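Local coordinates for protein ECF RNA polymerase sigma factor SigD (Mycobacterium tuberculosis, PDB 3VFZ) that probably directs RNA polymerase to specific promoters as an ECF sigma factor, this fragment being the domain that binds the -35 element, at residues E30-A34 with K35-I39; E51-A54 with A55-S59; G62-R65 with V66-R70. One frame throughout, in Å; residues are numbered along the deposited sequence.

Contact 1. Residues E30-A34 with K35-I39; sequences EILPA and KQREI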
ATOM      1  N   GLU A  30      -9.043  -2.515   2.545  1.00 42.63           N
ATOM      2  CA  GLU A  30      -9.566  -3.879   2.415  1.00 50.21           C
ATOM      3  C   GLU A  30      -9.943  -4.205   0.969  1.00 47.88           C
ATOM      4  O   GLU A  30     -10.278  -5.341   0.645  1.00 49.56           O
ATOM      5  CB  GLU A  30     -10.758  -4.113   3.352  1.00 56.22           C
ATOM      6  CG  GLU A  30     -10.376  -4.337   4.808  1.00 72.58           C
ATOM      7  CD  GLU A  30     -11.533  -4.860   5.645  1.00 86.67           C
ATOM      8  OE1 GLU A  30     -12.434  -4.064   5.993  1.00 91.97           O
ATOM      9  OE2 GLU A  30     -11.542  -6.071   5.955  1.00 90.57           O
ATOM     10  N   ILE A  31      -9.880  -3.193   0.108  1.00 44.81           N
ATOM     11  CA  ILE A  31     -10.153  -3.339  -1.314  1.00 41.49           C
ATOM     12  C   ILE A  31      -8.910  -3.856  -2.066  1.00 49.84           C
ATOM     13  O   ILE A  31      -9.020  -4.428  -3.153  1.00 46.05           O
ATOM     14  CB  ILE A  31     -10.595  -1.973  -1.899  1.00 59.72           C
ATOM     15  CG1 ILE A  31     -12.035  -2.033  -2.406  1.00 68.08           C
ATOM     16  CG2 ILE A  31      -9.609  -1.464  -2.946  1.00 54.24           C
ATOM     17  CD1 ILE A  31     -13.053  -2.219  -1.298  1.00 74.71           C
ATOM     18  N   LEU A  32      -7.735  -3.653  -1.470  1.00 43.48           N
ATOM     19  CA  LEU A  32      -6.450  -4.015  -2.070  1.00 36.16           C
ATOM     20  C   LEU A  32      -6.040  -5.439  -1.719  1.00 40.02           C
ATOM     21  O   LEU A  32      -6.470  -5.972  -0.696  1.00 39.28           O
ATOM     22  CB  LEU A  32      -5.350  -3.086  -1.533  1.00 30.29           C
ATOM     23  CG  LEU A  32      -5.503  -1.583  -1.737  1.00 35.25           C
ATOM     24  CD1 LEU A  32      -4.374  -0.833  -1.022  1.00 31.78           C
ATOM     25  CD2 LEU A  32      -5.527  -1.279  -3.229  1.00 39.98           C
ATOM     26  N   PRO A  33      -5.172  -6.044  -2.550  1.00 42.50           N
ATOM     27  CA  PRO A  33      -4.517  -7.302  -2.167  1.00 47.38           C
ATOM     28  C   PRO A  33      -3.762  -7.085  -0.865  1.00 44.07           C
ATOM     29  O   PRO A  33      -3.249  -5.983  -0.624  1.00 32.58           O
ATOM     30  CB  PRO A  33      -3.517  -7.542  -3.304  1.00 48.79           C
ATOM     31  CG  PRO A  33      -4.058  -6.773  -4.459  1.00 50.24           C
ATOM     32  CD  PRO A  33      -4.742  -5.571  -3.877  1.00 41.32           C
ATOM     33  N   ALA A  34      -3.699  -8.121  -0.034  1.00 35.35           N
ATOM     34  CA  ALA A  34      -3.008  -8.051   1.238  1.00 38.29           C
ATOM     35  C   ALA A  34      -1.621  -7.416   1.121  1.00 39.78           C
ATOM     36  O   ALA A  34      -1.235  -6.595   1.949  1.00 35.42           O
ATOM     37  CB  ALA A  34      -2.900  -9.460   1.853  1.00 39.02           C
ATOM     38  N   LYS A  35      -0.875  -7.802   0.093  1.00 41.10           N
ATOM     39  CA  LYS A  35       0.513  -7.369  -0.046  1.00 44.19           C
ATOM     40  C   LYS A  35       0.614  -5.863  -0.248  1.00 36.11           C
ATOM     41  O   LYS A  35       1.535  -5.219   0.243  1.00 32.41           O
ATOM     42  CB  LYS A  35       1.177  -8.100  -1.215  1.00 54.52           C
ATOM     43  CG  LYS A  35       2.550  -7.566  -1.577  1.00 66.50           C
ATOM     44  CD  LYS A  35       3.528  -8.699  -1.826  1.00 76.49           C
ATOM     45  CE  LYS A  35       3.679  -9.556  -0.581  1.00 83.89           C
ATOM     46  NZ  LYS A  35       4.607 -10.705  -0.782  1.00 89.18           N
ATOM     47  N   GLN A  36      -0.343  -5.314  -0.981  1.00 23.48           N
ATOM     48  CA  GLN A  36      -0.373  -3.889  -1.242  1.00 20.50           C
ATOM     49  C   GLN A  36      -0.781  -3.124   0.020  1.00 26.51           C
ATOM     50  O   GLN A  36      -0.259  -2.048   0.285  1.00 26.67           O
ATOM     51  CB  GLN A  36      -1.309  -3.578  -2.417  1.00 27.67           C
ATOM     52  CG  GLN A  36      -0.783  -4.083  -3.767  1.00 36.45           C
ATOM     53  CD  GLN A  36      -1.763  -3.856  -4.914  1.00 36.74           C
ATOM     54  OE1 GLN A  36      -2.697  -3.068  -4.803  1.00 33.18           O
ATOM     55  NE2 GLN A  36      -1.552  -4.557  -6.020  1.00 36.12           N
ATOM     56  N   ARG A  37      -1.702  -3.675   0.807  1.00 32.07           N
ATOM     57  CA  ARG A  37      -2.086  -3.030   2.064  1.00 33.14           C
ATOM     58  C   ARG A  37      -0.874  -2.937   2.969  1.00 29.36           C
ATOM     59  O   ARG A  37      -0.583  -1.895   3.555  1.00 29.03           O
ATOM     60  CB  ARG A  37      -3.177  -3.824   2.780  1.00 33.93           C
ATOM     61  CG  ARG A  37      -4.516  -3.812   2.086  1.00 43.40           C
ATOM     62  CD  ARG A  37      -5.429  -4.912   2.626  1.00 46.17           C
ATOM     63  NE  ARG A  37      -5.741  -4.726   4.042  1.00 50.75           N
ATOM     64  CZ  ARG A  37      -6.486  -5.571   4.754  1.00 61.34           C
ATOM     65  NH1 ARG A  37      -6.981  -6.659   4.176  1.00 57.40           N
ATOM     66  NH2 ARG A  37      -6.731  -5.337   6.041  1.00 60.73           N
ATOM     67  N   GLU A  38      -0.173  -4.059   3.074  1.00 27.98           N
ATOM     68  CA  GLU A  38       1.005  -4.166   3.896  1.00 26.05           C
ATOM     69  C   GLU A  38       2.060  -3.151   3.472  1.00 26.45           C
ATOM     70  O   GLU A  38       2.643  -2.452   4.300  1.00 23.56           O
ATOM     71  CB  GLU A  38       1.543  -5.591   3.755  1.00 29.43           C
ATOM     72  CG  GLU A  38       2.915  -5.801   4.295  1.00 33.21           C
ATOM     73  CD  GLU A  38       3.356  -7.235   4.104  1.00 43.04           C
ATOM     74  OE1 GLU A  38       3.173  -7.775   2.985  1.00 36.96           O
ATOM     75  OE2 GLU A  38       3.862  -7.820   5.078  1.00 46.36           O
ATOM     76  N   ILE A  39       2.297  -3.058   2.166  1.00 25.83           N
ATOM     77  CA  ILE A  39       3.284  -2.111   1.637  1.00 23.46           C
ATOM     78  C   ILE A  39       2.919  -0.659   1.950  1.00 25.85           C
ATOM     79  O   ILE A  39       3.759   0.120   2.408  1.00 22.34           O
ATOM     80  CB  ILE A  39       3.507  -2.328   0.104  1.00 24.52           C
ATOM     81  CG1 ILE A  39       4.395  -3.553  -0.089  1.00 27.00           C
ATOM     82  CG2 ILE A  39       4.134  -1.111  -0.536  1.00 25.29           C
ATOM     83  CD1 ILE A  39       4.422  -4.069  -1.531  1.00 34.67           C
TER
HETATM   84  O   HOH W   1      -7.033  -7.682   1.618  1.00 52.26           O
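Gln-36 lays its amide against the ring of Pro-33, three residues back in the chain. The two side chains meet at a slant. OE1 of Gln-36 lies 3.4 Å from CD of Pro-33, while NE2 comes to 3.7 Å from the neighbouring CG. The whole amide end therefore rests on the CG-CD side of the proline ring. OE1 also reaches CD2 of Leu-32, whose side chain runs at about a right angle to that of Gln-36. CG of Gln-36 sits beside its own backbone N (chi1 -69°), and the chain beyond is extended, which carries the amide back over the proline.

Arg-37 takes a second path, along Leu-32 toward Glu-30. Its CG packs on CB of Leu-32 at 3.8 Å. A bend at chi3 (63°) then turns the guanidinium, and CG of Glu-30 covers one of its faces off centre. The charged ends do not pair: OE2 of Glu-30 and NH2 of Arg-37 are 4.9 Å apart, and the carboxylate and guanidinium planes are inclined by 59°. A water in the guanidinium plane accepts from NH1 of Arg-37 and donates to O of Leu-32.

The backbone ties the turn together. O of Pro-33 accepts from Arg-37 N at 3.1 Å and, weakly, from Gln-36 N. O of Ala-34 accepts from Glu-38 N at 3.0 Å. Gln-36 also touches Arg-70 and Ala-71 of helix 61-80. Pro-33 occupies the N-cap position, and the arrangement is that of a helix start: the loop from helix 21-29 turns into helix 34-46 of sigma-70 domain 4.

Contact 2. Residues E51-A54 with A55-S59; sequences EETA and AAVGS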
ATOM      1  N   GLU A  51      13.270   0.414   0.077  1.00 40.31           N
ATOM      2  CA  GLU A  51      14.257  -0.646   0.251  1.00 45.20           C
ATOM      3  C   GLU A  51      14.006  -1.424   1.536  1.00 44.82           C
ATOM      4  O   GLU A  51      14.096  -2.656   1.562  1.00 44.16           O
ATOM      5  CB  GLU A  51      15.678  -0.070   0.261  1.00 61.94           C
ATOM      6  CG  GLU A  51      15.979   0.896  -0.883  1.00 73.38           C
ATOM      7  CD  GLU A  51      15.638   2.344  -0.546  1.00 79.50           C
ATOM      8  OE1 GLU A  51      14.715   2.910  -1.177  1.00 69.56           O
ATOM      9  OE2 GLU A  51      16.301   2.921   0.347  1.00 86.76           O
ATOM     10  N   GLU A  52      13.703  -0.694   2.605  1.00 43.26           N
ATOM     11  CA  GLU A  52      13.428  -1.310   3.898  1.00 45.33           C
ATOM     12  C   GLU A  52      12.145  -2.130   3.843  1.00 44.24           C
ATOM     13  O   GLU A  52      12.045  -3.195   4.460  1.00 34.16           O
ATOM     14  CB  GLU A  52      13.336  -0.238   4.988  1.00 56.23           C
ATOM     15  CG  GLU A  52      14.648   0.509   5.223  1.00 61.49           C
ATOM     16  CD  GLU A  52      14.516   1.621   6.242  1.00 60.63           C
ATOM     17  OE1 GLU A  52      13.551   2.406   6.142  1.00 57.44           O
ATOM     18  OE2 GLU A  52      15.376   1.704   7.145  1.00 63.62           O
ATOM     19  N   THR A  53      11.169  -1.632   3.088  1.00 35.17           N
ATOM     20  CA  THR A  53       9.905  -2.329   2.912  1.00 29.21           C
ATOM     21  C   THR A  53      10.113  -3.647   2.169  1.00 30.50           C
ATOM     22  O   THR A  53       9.606  -4.689   2.585  1.00 35.39           O
ATOM     23  CB  THR A  53       8.899  -1.455   2.144  1.00 32.03           C
ATOM     24  OG1 THR A  53       8.515  -0.354   2.973  1.00 32.61           O
ATOM     25  CG2 THR A  53       7.666  -2.248   1.788  1.00 32.09           C
ATOM     26  N   ALA A  54      10.865  -3.601   1.075  1.00 30.10           N
ATOM     27  CA  ALA A  54      11.173  -4.811   0.322  1.00 34.92           C
ATOM     28  C   ALA A  54      11.883  -5.836   1.212  1.00 44.56           C
ATOM     29  O   ALA A  54      11.584  -7.030   1.157  1.00 39.26           O
ATOM     30  CB  ALA A  54      12.025  -4.488  -0.903  1.00 33.30           C
ATOM     31  N   ALA A  55      12.825  -5.371   2.024  1.00 49.84           N
ATOM     32  CA  ALA A  55      13.501  -6.263   2.970  1.00 50.14           C
ATOM     33  C   ALA A  55      12.494  -6.821   3.971  1.00 51.18           C
ATOM     34  O   ALA A  55      12.516  -8.005   4.293  1.00 47.84           O
ATOM     35  CB  ALA A  55      14.620  -5.533   3.690  1.00 44.47           C
ATOM     36  N   ALA A  56      11.595  -5.966   4.453  1.00 45.58           N
ATOM     37  CA  ALA A  56      10.648  -6.388   5.480  1.00 46.68           C
ATOM     38  C   ALA A  56       9.697  -7.471   4.974  1.00 52.13           C
ATOM     39  O   ALA A  56       9.377  -8.419   5.690  1.00 53.87           O
ATOM     40  CB  ALA A  56       9.864  -5.195   6.020  1.00 44.29           C
ATOM     41  N   VAL A  57       9.255  -7.335   3.734  1.00 47.74           N
ATOM     42  CA  VAL A  57       8.214  -8.204   3.209  1.00 42.92           C
ATOM     43  C   VAL A  57       8.728  -9.286   2.254  1.00 51.83           C
ATOM     44  O   VAL A  57       7.938 -10.027   1.673  1.00 57.01           O
ATOM     45  CB  VAL A  57       7.138  -7.382   2.496  1.00 37.58           C
ATOM     46  CG1 VAL A  57       6.630  -6.269   3.416  1.00 41.02           C
ATOM     47  CG2 VAL A  57       7.687  -6.811   1.210  1.00 36.11           C
ATOM     48  N   GLY A  58      10.044  -9.368   2.086  1.00 52.27           N
ATOM     49  CA  GLY A  58      10.636 -10.369   1.217  1.00 49.61           C
ATOM     50  C   GLY A  58      10.311 -10.177  -0.255  1.00 59.32           C
ATOM     51  O   GLY A  58       9.850 -11.110  -0.917  1.00 58.53           O
ATOM     52  N   SER A  59      10.538  -8.966  -0.764  1.00 57.47           N
ATOM     53  CA  SER A  59      10.369  -8.665  -2.188  1.00 53.35           C
ATOM     54  C   SER A  59      11.598  -7.951  -2.717  1.00 55.76           C
ATOM     55  O   SER A  59      12.596  -7.811  -2.013  1.00 63.45           O
ATOM     56  CB  SER A  59       9.149  -7.765  -2.424  1.00 52.86           C
ATOM     57  OG  SER A  59       7.943  -8.506  -2.427  1.00 64.04           O
TER
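Val-57 folds back over the carbonyl of Thr-53, one helical turn earlier. Its CB lies 3.7 Å from O of Thr-53. From there the two branches part. CG1 stands beside the backbone N of Val-57 (chi1 -53°) and comes to 3.5 Å from the same oxygen, Thr-53 O; on the side-chain side it only grazes CG2 of Thr-53. CG2 of Val-57 lies between the backbone N and the carbonyl carbon, and it meets Thr-53 O more closely, at 3.2 Å. This branch also approaches O of Ala-54. Val-57 further touches Glu-38 and Leu-42 of helix 34-46.

Val-57 N donates to the same oxygen, Thr-53 O, at 2.9 Å. Ala-55 N and Ala-56 N make the matching bonds to O of Glu-51 and Glu-52. The hydroxyl OG1 of Thr-53 is hydrogen-bonded to O of Ser-49.

At Gly-58 the chain turns to positive phi and leaves the helix. Ser-59 N then reaches back to Ala-54 O at 2.9 Å, in a nearly straight bond of 171°. Polar contact across this stretch is thus carried by the backbone, while the small apolar side chains add only van der Waals contact at the end of the first helix of the predicted helix-turn-helix.

Contact 3. Residues G62-R65 with V66-R70; sequences GAVR and VAQHR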
ATOM      1  N   GLY A  62      11.988  -3.068  -6.759  1.00 41.90           N
ATOM      2  CA  GLY A  62      11.212  -2.948  -7.982  1.00 43.28           C
ATOM      3  C   GLY A  62       9.799  -3.468  -7.812  1.00 38.34           C
ATOM      4  O   GLY A  62       8.849  -2.837  -8.261  1.00 35.93           O
ATOM      5  N   ALA A  63       9.650  -4.620  -7.161  1.00 32.78           N
ATOM      6  CA  ALA A  63       8.321  -5.172  -6.925  1.00 34.56           C
ATOM      7  C   ALA A  63       7.509  -4.255  -5.994  1.00 32.51           C
ATOM      8  O   ALA A  63       6.314  -4.068  -6.186  1.00 32.01           O
ATOM      9  CB  ALA A  63       8.419  -6.580  -6.347  1.00 41.84           C
ATOM     10  N   VAL A  64       8.166  -3.679  -4.996  1.00 29.70           N
ATOM     11  CA  VAL A  64       7.482  -2.768  -4.074  1.00 28.19           C
ATOM     12  C   VAL A  64       7.011  -1.517  -4.829  1.00 27.61           C
ATOM     13  O   VAL A  64       5.880  -1.085  -4.665  1.00 30.53           O
ATOM     14  CB  VAL A  64       8.377  -2.395  -2.872  1.00 31.53           C
ATOM     15  CG1 VAL A  64       7.792  -1.198  -2.116  1.00 36.69           C
ATOM     16  CG2 VAL A  64       8.541  -3.596  -1.925  1.00 31.05           C
ATOM     17  N   ARG A  65       7.864  -0.961  -5.686  1.00 29.94           N
ATOM     18  CA  ARG A  65       7.456   0.178  -6.507  1.00 31.35           C
ATOM     19  C   ARG A  65       6.244  -0.133  -7.394  1.00 30.69           C
ATOM     20  O   ARG A  65       5.323   0.668  -7.497  1.00 30.69           O
ATOM     21  CB  ARG A  65       8.611   0.669  -7.380  1.00 36.19           C
ATOM     22  CG  ARG A  65       9.673   1.476  -6.653  1.00 40.81           C
ATOM     23  CD  ARG A  65      10.711   2.005  -7.663  1.00 47.94           C
ATOM     24  NE  ARG A  65      12.059   1.994  -7.106  1.00 65.94           N
ATOM     25  CZ  ARG A  65      13.021   1.159  -7.485  1.00 74.28           C
ATOM     26  NH1 ARG A  65      12.797   0.270  -8.444  1.00 74.73           N
ATOM     27  NH2 ARG A  65      14.214   1.220  -6.911  1.00 78.77           N
ATOM     28  N   VAL A  66       6.250  -1.293  -8.046  1.00 29.61           N
ATOM     29  CA  VAL A  66       5.120  -1.692  -8.889  1.00 27.53           C
ATOM     30  C   VAL A  66       3.835  -1.863  -8.099  1.00 25.90           C
ATOM     31  O   VAL A  66       2.776  -1.391  -8.511  1.00 28.01           O
ATOM     32  CB  VAL A  66       5.414  -3.013  -9.622  1.00 37.18           C
ATOM     33  CG1 VAL A  66       4.178  -3.498 -10.361  1.00 42.72           C
ATOM     34  CG2 VAL A  66       6.569  -2.822 -10.572  1.00 36.62           C
ATOM     35  N   ALA A  67       3.933  -2.547  -6.961  1.00 26.37           N
ATOM     36  CA  ALA A  67       2.792  -2.712  -6.069  1.00 25.02           C
ATOM     37  C   ALA A  67       2.244  -1.365  -5.591  1.00 24.73           C
ATOM     38  O   ALA A  67       1.040  -1.211  -5.418  1.00 27.93           O
ATOM     39  CB  ALA A  67       3.201  -3.572  -4.858  1.00 30.16           C
ATOM     40  N   GLN A  68       3.136  -0.410  -5.332  1.00 28.05           N
ATOM     41  CA  GLN A  68       2.723   0.941  -4.914  1.00 28.24           C
ATOM     42  C   GLN A  68       1.886   1.573  -6.006  1.00 25.43           C
ATOM     43  O   GLN A  68       0.797   2.077  -5.755  1.00 26.89           O
ATOM     44  CB  GLN A  68       3.950   1.826  -4.655  1.00 26.08           C
ATOM     45  CG  GLN A  68       4.661   1.493  -3.359  1.00 30.07           C
ATOM     46  CD  GLN A  68       5.924   2.317  -3.163  1.00 35.57           C
ATOM     47  OE1 GLN A  68       6.353   3.062  -4.051  1.00 41.23           O
ATOM     48  NE2 GLN A  68       6.518   2.192  -2.000  1.00 31.22           N
ATOM     49  N   HIS A  69       2.403   1.514  -7.227  1.00 27.59           N
ATOM     50  CA  HIS A  69       1.694   2.054  -8.388  1.00 29.40           C
ATOM     51  C   HIS A  69       0.319   1.414  -8.546  1.00 26.95           C
ATOM     52  O   HIS A  69      -0.684   2.112  -8.712  1.00 31.36           O
ATOM     53  CB  HIS A  69       2.520   1.875  -9.664  1.00 40.34           C
ATOM     54  CG  HIS A  69       3.661   2.836  -9.781  1.00 52.95           C
ATOM     55  ND1 HIS A  69       3.480   4.201  -9.853  1.00 62.18           N
ATOM     56  CD2 HIS A  69       4.998   2.630  -9.854  1.00 56.68           C
ATOM     57  CE1 HIS A  69       4.656   4.795  -9.957  1.00 67.21           C
ATOM     58  NE2 HIS A  69       5.594   3.864  -9.959  1.00 65.29           N
ATOM     59  N   ARG A  70       0.261   0.086  -8.488  1.00 26.60           N
ATOM     60  CA  ARG A  70      -1.016  -0.610  -8.638  1.00 28.52           C
ATOM     61  C   ARG A  70      -1.986  -0.219  -7.520  1.00 35.06           C
ATOM     62  O   ARG A  70      -3.184  -0.033  -7.754  1.00 29.19           O
ATOM     63  CB  ARG A  70      -0.806  -2.121  -8.645  1.00 29.50           C
ATOM     64  CG  ARG A  70       0.030  -2.589  -9.839  1.00 42.01           C
ATOM     65  CD  ARG A  70      -0.160  -4.053 -10.142  1.00 61.22           C
ATOM     66  NE  ARG A  70       0.764  -4.518 -11.180  1.00 81.73           N
ATOM     67  CZ  ARG A  70       0.785  -4.068 -12.434  1.00 90.57           C
ATOM     68  NH1 ARG A  70      -0.063  -3.127 -12.827  1.00 91.93           N
ATOM     69  NH2 ARG A  70       1.664  -4.562 -13.299  1.00 92.02           N
TER
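Val-64 and Gln-68 meet on the side of the turn that faces the other helices, where packing is close. CG of Gln-68 presses to 3.1 Å from O of Val-64, the oxygen that also accepts the bond from Gln-68 N at 2.9 Å. CG of Gln-68 stands beside its own backbone N (chi1 -75°), and the chain is extended beyond it. That course takes the amide end past CG1 of Val-64, and the two side chains pass at a slant. Ala-67 adds to the close part: its CB lies 3.4 Å from O of Ala-63. Four backbone bonds run through the turn, each from a residue to the carbonyl four places earlier: Val-66 to Gly-62, Ala-67 to Ala-63, Gln-68 to Val-64 and His-69 to Arg-65. The straightest, from Ala-67 N to Ala-63 O, has an angle of 169° at the hydrogen.

The other side is exposed. Val-66 still touches the backbone, its CG2 3.2 Å from O of Gly-62 and its CB near O of Ala-63. CD2 of His-69 comes to 3.1 Å from O of Arg-65, with the oxygen oblique to the ring. Arg-65 touches the following residues only near its base; its long chain leads away from them. Such an exposed basic side is consistent with DNA binding by the predicted helix-turn-helix, to whose second helix residues 62-69 belong.

At the start of the helix, Thr-60 OG1 is hydrogen-bonded to Ala-63 N. The side holding buried Val-64 and the partly exposed Ala-67 and Gln-68 faces two other helices. Val-64 packs on Thr-53 and Ala-54 of helix 50-57, and Val-64, Ala-67 and Gln-68 all touch Ile-39 of helix 34-46.

How the contacts relate
The three contacts come in series along the chain of sigma-70 domain 4: at the start of helix 34-46, along helix 50-57 and the turn after it, and on helix 61-80. Contact 1 lies about 15 Å from contact 2 and 12 Å from contact 3; contacts 2 and 3 are also 12 Å apart, all between centres. Each touches the other two. Ile-39 of contact 1 packs with CG1 on CG2 of Thr-53 at 4.0 Å and with CD1 on CB of Ala-67 at 3.6 Å. Val-64 CG2 meets Ala-54 CA at 3.7 Å. Contacts 2 and 3 fall in the predicted helix-turn-helix, and contact 1 starts the helix that packs against both of its helices.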